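Serine acetyltransferase (Entamoeba histolytica, PDB 3Q1X) probably catalyses transfer of an acetyl group to the hydroxyl of L-serine, a step of cysteine biosynthesis, and is seen here with L-serine bound. Local coordinates at residues I164-G169 against F176-G181; R101-D106 against Q131-Y136; A110-P115 against G193-I198. One frame throughout, in Å; residues are numbered along the deposited sequence.

Interaction 1. Residues I164-G169 against F176-G181; sequences IDIHPG and FFIDHG. With SER (serine), chain B.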
loop_
_atom_site.group_PDB
_atom_site.type_symbol
_atom_site.label_atom_id
_atom_site.label_comp_id
_atom_site.label_asym_id
_atom_site.label_seq_id
_atom_site.Cartn_x
_atom_site.Cartn_y
_atom_site.Cartn_z
ATOM N N ILE A 164 2.883 -1.748 5.683
ATOM C CA ILE A 164 3.186 -2.065 7.080
ATOM C C ILE A 164 3.817 -0.826 7.724
ATOM O O ILE A 164 4.768 -0.251 7.181
ATOM C CB ILE A 164 4.135 -3.282 7.197
ATOM C CG1 ILE A 164 3.530 -4.522 6.527
ATOM C CG2 ILE A 164 4.496 -3.567 8.674
ATOM C CD1 ILE A 164 4.504 -5.674 6.401
ATOM N N ASP A 165 3.287 -0.446 8.880
ATOM C CA ASP A 165 3.543 0.844 9.502
ATOM C C ASP A 165 4.149 0.618 10.875
ATOM O O ASP A 165 3.430 0.490 11.860
ATOM C CB ASP A 165 2.221 1.625 9.620
ATOM C CG ASP A 165 2.426 3.112 9.910
ATOM O OD1 ASP A 165 3.575 3.564 10.176
ATOM O OD2 ASP A 165 1.413 3.847 9.856
ATOM N N ILE A 166 5.474 0.563 10.936
ATOM C CA ILE A 166 6.175 0.269 12.177
ATOM C C ILE A 166 7.002 1.483 12.534
ATOM O O ILE A 166 7.927 1.843 11.796
ATOM C CB ILE A 166 7.125 -0.958 12.042
ATOM C CG1 ILE A 166 6.358 -2.212 11.622
ATOM C CG2 ILE A 166 7.871 -1.197 13.362
ATOM C CD1 ILE A 166 7.242 -3.447 11.450
ATOM N N HIS A 167 6.667 2.137 13.640
ATOM C CA HIS A 167 7.458 3.281 14.078
ATOM C C HIS A 167 8.863 2.824 14.475
ATOM O O HIS A 167 8.996 1.803 15.156
ATOM C CB HIS A 167 6.804 4.015 15.247
ATOM C CG HIS A 167 7.461 5.319 15.554
ATOM N ND1 HIS A 167 6.948 6.530 15.141
ATOM C CD2 HIS A 167 8.632 5.599 16.174
ATOM C CE1 HIS A 167 7.754 7.502 15.531
ATOM N NE2 HIS A 167 8.781 6.964 16.161
ATOM N N PRO A 168 9.913 3.556 14.034
ATOM C CA PRO A 168 11.274 3.130 14.372
ATOM C C PRO A 168 11.551 2.980 15.868
ATOM O O PRO A 168 12.502 2.295 16.238
ATOM C CB PRO A 168 12.156 4.237 13.762
ATOM C CG PRO A 168 11.229 5.405 13.541
ATOM C CD PRO A 168 9.937 4.741 13.153
ATOM N N GLY A 169 10.719 3.611 16.703
ATOM C CA GLY A 169 10.820 3.514 18.172
ATOM C C GLY A 169 10.365 2.195 18.779
ATOM O O GLY A 169 10.775 1.846 19.886
ATOM N N PHE A 176 10.179 -12.985 14.869
ATOM C CA PHE A 176 9.054 -12.110 14.623
ATOM C C PHE A 176 8.509 -12.350 13.219
ATOM O O PHE A 176 9.272 -12.465 12.255
ATOM C CB PHE A 176 9.477 -10.648 14.808
ATOM C CG PHE A 176 8.360 -9.657 14.638
ATOM C CD1 PHE A 176 7.219 -9.720 15.429
ATOM C CD2 PHE A 176 8.455 -8.660 13.685
ATOM C CE1 PHE A 176 6.178 -8.797 15.262
ATOM C CE2 PHE A 176 7.422 -7.721 13.512
ATOM C CZ PHE A 176 6.280 -7.795 14.305
ATOM N N PHE A 177 7.188 -12.431 13.110
ATOM C CA PHE A 177 6.541 -12.660 11.814
ATOM C C PHE A 177 5.256 -11.868 11.640
ATOM O O PHE A 177 4.315 -12.009 12.425
ATOM C CB PHE A 177 6.277 -14.154 11.609
ATOM C CG PHE A 177 5.609 -14.500 10.290
ATOM C CD1 PHE A 177 6.050 -13.955 9.078
ATOM C CD2 PHE A 177 4.570 -15.427 10.261
ATOM C CE1 PHE A 177 5.435 -14.301 7.866
ATOM C CE2 PHE A 177 3.953 -15.789 9.056
ATOM C CZ PHE A 177 4.384 -15.222 7.858
ATOM N N ILE A 178 5.227 -11.031 10.602
ATOM C CA ILE A 178 4.005 -10.400 10.131
ATOM C C ILE A 178 3.592 -11.105 8.831
ATOM O O ILE A 178 4.298 -11.033 7.834
ATOM C CB ILE A 178 4.179 -8.879 9.869
ATOM C CG1 ILE A 178 4.533 -8.132 11.159
ATOM C CG2 ILE A 178 2.919 -8.303 9.244
ATOM C CD1 ILE A 178 5.231 -6.807 10.937
ATOM N N ASP A 179 2.455 -11.793 8.853
ATOM C CA ASP A 179 1.920 -12.424 7.656
ATOM C C ASP A 179 0.928 -11.504 6.981
ATOM O O ASP A 179 0.066 -10.921 7.650
ATOM C CB ASP A 179 1.222 -13.741 8.007
ATOM C CG ASP A 179 1.069 -14.667 6.814
ATOM O OD1 ASP A 179 1.542 -14.358 5.686
ATOM O OD2 ASP A 179 0.476 -15.740 7.007
ATOM N N HIS A 180 1.063 -11.389 5.659
ATOM C CA HIS A 180 0.201 -10.546 4.798
ATOM C C HIS A 180 0.503 -9.063 4.998
ATOM O O HIS A 180 1.024 -8.403 4.087
ATOM C CB HIS A 180 -1.277 -10.908 4.959
ATOM C CG HIS A 180 -1.598 -12.283 4.466
ATOM N ND1 HIS A 180 -2.006 -13.304 5.301
ATOM C CD2 HIS A 180 -1.530 -12.816 3.225
ATOM C CE1 HIS A 180 -2.205 -14.397 4.585
ATOM N NE2 HIS A 180 -1.921 -14.128 3.324
ATOM N N GLY A 181 0.174 -8.534 6.174
ATOM C CA GLY A 181 0.823 -7.332 6.663
ATOM C C GLY A 181 0.125 -6.023 6.380
ATOM O O GLY A 181 0.291 -5.069 7.136
HETATM N N SER B . -0.478 -17.354 5.037
HETATM C CA SER B . -1.408 -18.197 5.848
HETATM C C SER B . -1.840 -19.426 5.062
HETATM O O SER B . -1.494 -19.583 3.892
HETATM C CB SER B . -2.632 -17.383 6.275
HETATM O OG SER B . -3.418 -17.009 5.150
HETATM O OXT SER B . -2.544 -20.283 5.581
#
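Ile164 and Ile166 meet Ile178 across one coil of a left-handed parallel beta-helix, strand 165-166 lying on one wall and strand 177-178 on another. Ile166 and Ile178 approach head-on: in Ile166 CG1 stands anti to the carbonyl carbon (chi1 -59°) and the chain runs on extended (chi2 179°), so its CD1 meets CD1 of Ile178 at 3.9 Å. Ile164 passes Ile178 alongside, the two side chains running in opposite directions; its CG2 lies 4.0 Å from CD1 of Ile178, which therefore touches both isoleucines. The other branch of Ile164 covers backbone, with CG1 3.3 Å from O of Gly181 and CD1 4.0 Å from CA of Gly181. Having no side chain, Gly181 brings its bare CA close to this branch. All four residues are buried, and helix 128-144 covers the cluster through Ala132 against Ile164 and Tyr136 against Ile166. Past Ile178 the chain turns outward to a serine site, where Asp179 and His180 point away from residues 164-169. The site is shared with a second subunit, whose Arg222 also bonds the ligand and whose His159 bonds O of His180. The ligand hydroxyl comes close to the His180 ring near its plane, OG lying 2.9 Å from CE1, and the amino N of the bound serine donates a hydrogen bond to OD2 of Asp179 (2.7 Å).

Interaction 2. Residues R101-D106 against Q131-Y136; sequences RTLKTD and QAVIVY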
loop_
_atom_site.group_PDB
_atom_site.type_symbol
_atom_site.label_atom_id
_atom_site.label_comp_id
_atom_site.label_asym_id
_atom_site.label_seq_id
_atom_site.Cartn_x
_atom_site.Cartn_y
_atom_site.Cartn_z
ATOM N N ARG A 101 21.812 -12.143 12.966
ATOM C CA ARG A 101 21.361 -13.294 13.757
ATOM C C ARG A 101 19.853 -13.228 14.028
ATOM O O ARG A 101 19.137 -14.220 13.861
ATOM C CB ARG A 101 22.165 -13.391 15.062
ATOM C CG ARG A 101 23.627 -13.763 14.826
ATOM C CD ARG A 101 24.437 -13.964 16.111
ATOM N NE ARG A 101 24.792 -12.712 16.783
ATOM C CZ ARG A 101 25.967 -12.085 16.679
ATOM N NH1 ARG A 101 26.950 -12.577 15.932
ATOM N NH2 ARG A 101 26.162 -10.955 17.339
ATOM N N THR A 102 19.361 -12.044 14.387
ATOM C CA THR A 102 17.941 -11.895 14.676
ATOM C C THR A 102 17.099 -12.113 13.420
ATOM O O THR A 102 16.035 -12.739 13.481
ATOM C CB THR A 102 17.619 -10.515 15.269
ATOM O OG1 THR A 102 18.412 -10.309 16.437
ATOM C CG2 THR A 102 16.148 -10.427 15.643
ATOM N N LEU A 103 17.573 -11.592 12.289
ATOM C CA LEU A 103 16.833 -11.724 11.029
ATOM C C LEU A 103 16.707 -13.191 10.616
ATOM O O LEU A 103 15.696 -13.592 10.034
ATOM C CB LEU A 103 17.478 -10.893 9.917
ATOM C CG LEU A 103 17.211 -9.384 9.967
ATOM C CD1 LEU A 103 18.025 -8.689 8.890
ATOM C CD2 LEU A 103 15.727 -9.052 9.801
ATOM N N LYS A 104 17.723 -13.993 10.935
ATOM C CA LYS A 104 17.635 -15.433 10.696
ATOM C C LYS A 104 16.474 -16.039 11.481
ATOM O O LYS A 104 15.713 -16.845 10.930
ATOM C CB LYS A 104 18.954 -16.137 11.036
ATOM C CG LYS A 104 20.017 -15.950 9.970
ATOM C CD LYS A 104 21.327 -16.603 10.384
ATOM C CE LYS A 104 21.282 -18.110 10.198
ATOM N NZ LYS A 104 22.478 -18.782 10.801
ATOM N N THR A 105 16.343 -15.658 12.752
ATOM C CA THR A 105 15.240 -16.161 13.590
ATOM C C THR A 105 13.872 -15.706 13.069
ATOM O O THR A 105 12.905 -16.480 13.088
ATOM C CB THR A 105 15.377 -15.779 15.092
ATOM O OG1 THR A 105 15.111 -14.382 15.281
ATOM C CG2 THR A 105 16.761 -16.135 15.653
ATOM N N ASP A 106 13.783 -14.462 12.600
ATOM C CA ASP A 106 12.552 -13.973 11.963
ATOM C C ASP A 106 12.152 -14.838 10.760
ATOM O O ASP A 106 10.965 -15.118 10.539
ATOM C CB ASP A 106 12.702 -12.508 11.534
ATOM C CG ASP A 106 13.071 -11.590 12.691
ATOM O OD1 ASP A 106 12.598 -11.807 13.831
ATOM O OD2 ASP A 106 13.844 -10.643 12.468
ATOM N N GLN A 131 10.638 -7.943 4.451
ATOM C CA GLN A 131 11.275 -6.733 3.924
ATOM C C GLN A 131 11.189 -5.595 4.937
ATOM O O GLN A 131 12.157 -4.874 5.176
ATOM C CB GLN A 131 10.643 -6.308 2.595
ATOM C CG GLN A 131 10.470 -7.445 1.580
ATOM C CD GLN A 131 11.757 -8.218 1.336
ATOM O OE1 GLN A 131 12.804 -7.624 1.064
ATOM N NE2 GLN A 131 11.692 -9.543 1.438
ATOM N N ALA A 132 10.022 -5.477 5.564
ATOM C CA ALA A 132 9.763 -4.446 6.558
ATOM C C ALA A 132 10.676 -4.617 7.775
ATOM O O ALA A 132 11.286 -3.661 8.237
ATOM C CB ALA A 132 8.315 -4.511 6.991
ATOM N N VAL A 133 10.766 -5.845 8.280
ATOM C CA VAL A 133 11.555 -6.111 9.482
ATOM C C VAL A 133 13.051 -5.879 9.275
ATOM O O VAL A 133 13.711 -5.402 10.192
ATOM C CB VAL A 133 11.250 -7.506 10.128
ATOM C CG1 VAL A 133 9.802 -7.575 10.593
ATOM C CG2 VAL A 133 11.579 -8.638 9.210
ATOM N N ILE A 134 13.560 -6.189 8.075
ATOM C CA ILE A 134 14.947 -5.894 7.691
ATOM C C ILE A 134 15.276 -4.421 7.898
ATOM O O ILE A 134 16.287 -4.075 8.505
ATOM C CB ILE A 134 15.227 -6.243 6.209
ATOM C CG1 ILE A 134 15.246 -7.753 5.974
ATOM C CG2 ILE A 134 16.540 -5.645 5.746
ATOM C CD1 ILE A 134 15.397 -8.141 4.493
ATOM N N VAL A 135 14.416 -3.562 7.364
ATOM C CA VAL A 135 14.628 -2.132 7.451
ATOM C C VAL A 135 14.332 -1.661 8.877
ATOM O O VAL A 135 15.104 -0.894 9.440
ATOM C CB VAL A 135 13.821 -1.379 6.379
ATOM C CG1 VAL A 135 14.020 0.109 6.508
ATOM C CG2 VAL A 135 14.213 -1.863 4.967
ATOM N N TYR A 136 13.251 -2.159 9.483
ATOM C CA TYR A 136 12.939 -1.800 10.868
ATOM C C TYR A 136 14.111 -2.017 11.841
ATOM O O TYR A 136 14.369 -1.179 12.716
ATOM C CB TYR A 136 11.708 -2.547 11.411
ATOM C CG TYR A 136 11.763 -2.633 12.926
ATOM C CD1 TYR A 136 11.421 -1.535 13.724
ATOM C CD2 TYR A 136 12.248 -3.784 13.558
ATOM C CE1 TYR A 136 11.534 -1.600 15.124
ATOM C CE2 TYR A 136 12.367 -3.853 14.948
ATOM C CZ TYR A 136 12.010 -2.761 15.719
ATOM O OH TYR A 136 12.134 -2.835 17.091
#
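Leu103 packs on Val133 and Ile134 where two long helices, 82-113 and 128-144, run antiparallel, their local axes 10.7 Å apart at closest and 160° between their directions. Leu103 points at the opposite helix and lays one methyl on its backbone: CD2 is 3.9 Å from CA of Ile134 and nearly as close to the N of that residue. The same methyl lies 4.2 Å from CG2 of Val133, so it rests where the two neighbouring residues join. The side chains of Leu103 and Ile134 cross at about a right angle; CG1 of Ile134 stands anti to its own carbonyl carbon (chi1 -71°) and is touched by both methyls of the leucine, with CD1 at 4.1 Å. These helices belong to the helical part of the chain, which precedes the beta-helix of this hexapeptide-repeat acyltransferase; Phe45 of helix 36-45 and Phe130 of helix 128-144 close further round Leu103. One turn on, Asp106 turns to the same helix and sets OD2 4.4 Å from CG2 of Val133. Its carboxylate is buried but has partners: OD2 forms a salt bridge with NE of Arg137, and OD1 accepts a bond from N of Phe176 at the edge of the beta-helix. That pairing probably helps Asp106 stay charged. On the flank of helix 82-113, OG1 of Thr105 donates to O of Thr102 at 2.6 Å, in the carbonyl plane and on a lone pair. The same O of Thr102 also accepts a hydrogen bond from N of Asp106 (3.0 Å), and the threonine hydroxyl has a further partner in N of His175.

Interaction 3. Residues A110-P115 against G193-I198; sequences AYAGDP and GEWCRI. With SER (serine), chain B.
Gly113 lies with its bare CA against one face of the Arg197 guanidinium, 3.4 Å above the plane and offset toward its rim. The approach is tight because no side chain intervenes: CA of Gly113 is 3.5 Å from NH2 of Arg197 and 3.6 Å from its CZ. Arg197 leaves strand 197-198 extended and then bends at chi3 (-62°), which turns the flat group over the end of helix 82-113. The polar end finds its main partner in a second subunit, where NH1 bonds O of His208; that subunit also brings Arg222 to the bound serine, and both residues belong to the serine pocket, so the contact borders a site built between subunits. O of Ala112 sits obliquely to the guanidinium and makes no bond with it.

Ala112 carries the other half of the contact, its CB at the edge of the Trp195 ring and 4.2 Å from CH2. Trp195 has left-handed helical backbone angles (phi 56°, psi 48°), at the turn ahead of strand 197-198. Just beyond Gly113 the chain reaches the serine site. OD1 of Asp114 accepts a hydrogen bond from the ligand's amino N at 2.8 Å, and CD of Pro115 lies 3.8 Å from OXT of the same ligand. The aspartate is held by further bonds, OD1 being bonded by N of Ala116 and OD2 with OH of Tyr127, which probably hold its carboxylate in place for the amino group. Helix 120-126 flanks Ala110 and Tyr111, while strand 177-178 brings Phe177 against Ala110, Asp114 and Arg197, joining the tail of helix 82-113 to one wall of the beta-helix.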
loop_
_atom_site.group_PDB
_atom_site.type_symbol
_atom_site.label_atom_id
_atom_site.label_comp_id
_atom_site.label_asym_id
_atom_site.label_seq_id
_atom_site.Cartn_x
_atom_site.Cartn_y
_atom_site.Cartn_z
ATOM N N ALA A 110 8.860 -17.057 10.222
ATOM C CA ALA A 110 8.030 -16.883 9.029
ATOM C C ALA A 110 7.695 -18.234 8.405
ATOM O O ALA A 110 6.534 -18.529 8.140
ATOM C CB ALA A 110 8.729 -15.992 8.020
ATOM N N TYR A 111 8.710 -19.057 8.175
ATOM C CA TYR A 111 8.472 -20.357 7.568
ATOM C C TYR A 111 7.612 -21.234 8.486
ATOM O O TYR A 111 6.664 -21.881 8.026
ATOM C CB TYR A 111 9.788 -21.041 7.200
ATOM C CG TYR A 111 9.587 -22.370 6.517
ATOM C CD1 TYR A 111 9.434 -22.455 5.127
ATOM C CD2 TYR A 111 9.538 -23.547 7.260
ATOM C CE1 TYR A 111 9.239 -23.694 4.498
ATOM C CE2 TYR A 111 9.348 -24.784 6.641
ATOM C CZ TYR A 111 9.197 -24.855 5.271
ATOM O OH TYR A 111 9.003 -26.087 4.685
ATOM N N ALA A 112 7.932 -21.221 9.780
ATOM C CA ALA A 112 7.209 -22.034 10.764
ATOM C C ALA A 112 5.745 -21.636 10.934
ATOM O O ALA A 112 4.916 -22.475 11.309
ATOM C CB ALA A 112 7.925 -22.014 12.098
ATOM N N GLY A 113 5.433 -20.367 10.662
ATOM C CA GLY A 113 4.085 -19.833 10.847
ATOM C C GLY A 113 3.212 -19.735 9.595
ATOM O O GLY A 113 2.055 -19.293 9.676
ATOM N N ASP A 114 3.755 -20.147 8.446
ATOM C CA ASP A 114 3.068 -19.981 7.160
ATOM C C ASP A 114 3.054 -21.239 6.271
ATOM O O ASP A 114 4.049 -21.554 5.608
ATOM C CB ASP A 114 3.674 -18.818 6.369
ATOM C CG ASP A 114 2.879 -18.493 5.103
ATOM O OD1 ASP A 114 1.738 -18.993 4.958
ATOM O OD2 ASP A 114 3.399 -17.744 4.243
ATOM N N PRO A 115 1.906 -21.939 6.212
ATOM C CA PRO A 115 1.797 -23.139 5.384
ATOM C C PRO A 115 2.009 -22.858 3.895
ATOM O O PRO A 115 2.257 -23.787 3.134
ATOM C CB PRO A 115 0.357 -23.611 5.620
ATOM C CG PRO A 115 -0.057 -22.982 6.882
ATOM C CD PRO A 115 0.682 -21.696 6.997
ATOM N N GLY A 193 7.590 -8.981 22.470
ATOM C CA GLY A 193 8.509 -10.045 22.841
ATOM C C GLY A 193 8.855 -10.978 21.694
ATOM O O GLY A 193 8.614 -10.666 20.518
ATOM N N GLU A 194 9.423 -12.127 22.048
ATOM C CA GLU A 194 9.847 -13.150 21.100
ATOM C C GLU A 194 8.638 -13.895 20.546
ATOM O O GLU A 194 7.606 -13.991 21.214
ATOM C CB GLU A 194 10.777 -14.147 21.815
ATOM C CG GLU A 194 11.700 -14.961 20.920
ATOM C CD GLU A 194 12.963 -14.214 20.516
ATOM O OE1 GLU A 194 13.670 -14.702 19.609
ATOM O OE2 GLU A 194 13.252 -13.143 21.097
ATOM N N TRP A 195 8.770 -14.435 19.333
ATOM C CA TRP A 195 7.738 -15.286 18.743
ATOM C C TRP A 195 6.367 -14.621 18.662
ATOM O O TRP A 195 5.353 -15.200 19.058
ATOM C CB TRP A 195 7.656 -16.634 19.479
ATOM C CG TRP A 195 8.656 -17.614 19.006
ATOM C CD1 TRP A 195 9.778 -18.019 19.659
ATOM C CD2 TRP A 195 8.620 -18.334 17.772
ATOM N NE1 TRP A 195 10.452 -18.955 18.908
ATOM C CE2 TRP A 195 9.761 -19.166 17.742
ATOM C CE3 TRP A 195 7.732 -18.356 16.685
ATOM C CZ2 TRP A 195 10.045 -20.010 16.661
ATOM C CZ3 TRP A 195 8.015 -19.198 15.606
ATOM C CH2 TRP A 195 9.162 -20.013 15.608
ATOM N N CYS A 196 6.342 -13.394 18.157
ATOM C CA CYS A 196 5.083 -12.710 17.917
ATOM C C CYS A 196 4.679 -12.949 16.477
ATOM O O CYS A 196 5.483 -12.775 15.554
ATOM C CB CYS A 196 5.189 -11.216 18.214
ATOM S SG CYS A 196 3.602 -10.373 18.204
ATOM N N ARG A 197 3.444 -13.400 16.296
ATOM C CA ARG A 197 2.880 -13.629 14.976
ATOM C C ARG A 197 1.724 -12.665 14.768
ATOM O O ARG A 197 0.746 -12.695 15.512
ATOM C CB ARG A 197 2.395 -15.074 14.847
ATOM C CG ARG A 197 1.976 -15.478 13.448
ATOM C CD ARG A 197 1.591 -16.948 13.418
ATOM N NE ARG A 197 2.716 -17.814 13.770
ATOM C CZ ARG A 197 2.626 -19.113 14.035
ATOM N NH1 ARG A 197 1.450 -19.733 14.013
ATOM N NH2 ARG A 197 3.721 -19.794 14.336
ATOM N N ILE A 198 1.841 -11.811 13.757
ATOM C CA ILE A 198 0.875 -10.733 13.527
ATOM C C ILE A 198 0.310 -10.801 12.115
ATOM O O ILE A 198 1.058 -10.946 11.148
ATOM C CB ILE A 198 1.518 -9.330 13.775
ATOM C CG1 ILE A 198 1.915 -9.168 15.247
ATOM C CG2 ILE A 198 0.599 -8.193 13.317
ATOM C CD1 ILE A 198 2.595 -7.840 15.579
HETATM N N SER B . -0.478 -17.354 5.037
HETATM C CA SER B . -1.408 -18.197 5.848
HETATM C C SER B . -1.840 -19.426 5.062
HETATM O O SER B . -1.494 -19.583 3.892
HETATM C CB SER B . -2.632 -17.383 6.275
HETATM O OG SER B . -3.418 -17.009 5.150
HETATM O OXT SER B . -2.544 -20.283 5.581
#

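The three contacts trace the junction between the helical part and the first coils of the left-handed beta-helix. Interactions 1 and 2 have their centres about 10 Å apart, with the centre of interaction 3 about 12 Å from each. Interactions 2 and 3 both use helix 82-113, and their segments alternate along the chain; interaction 2 closes before interaction 1 opens, and interaction 1 is nested within the loop closed by interaction 3. Strands 177-178 and 197-198 are neighbours in one parallel sheet and join interactions 1 and 3, which supply Asp179 and Asp114 to the same bound serine. The helix end and the beta-helix thus build one substrate site together with a second subunit.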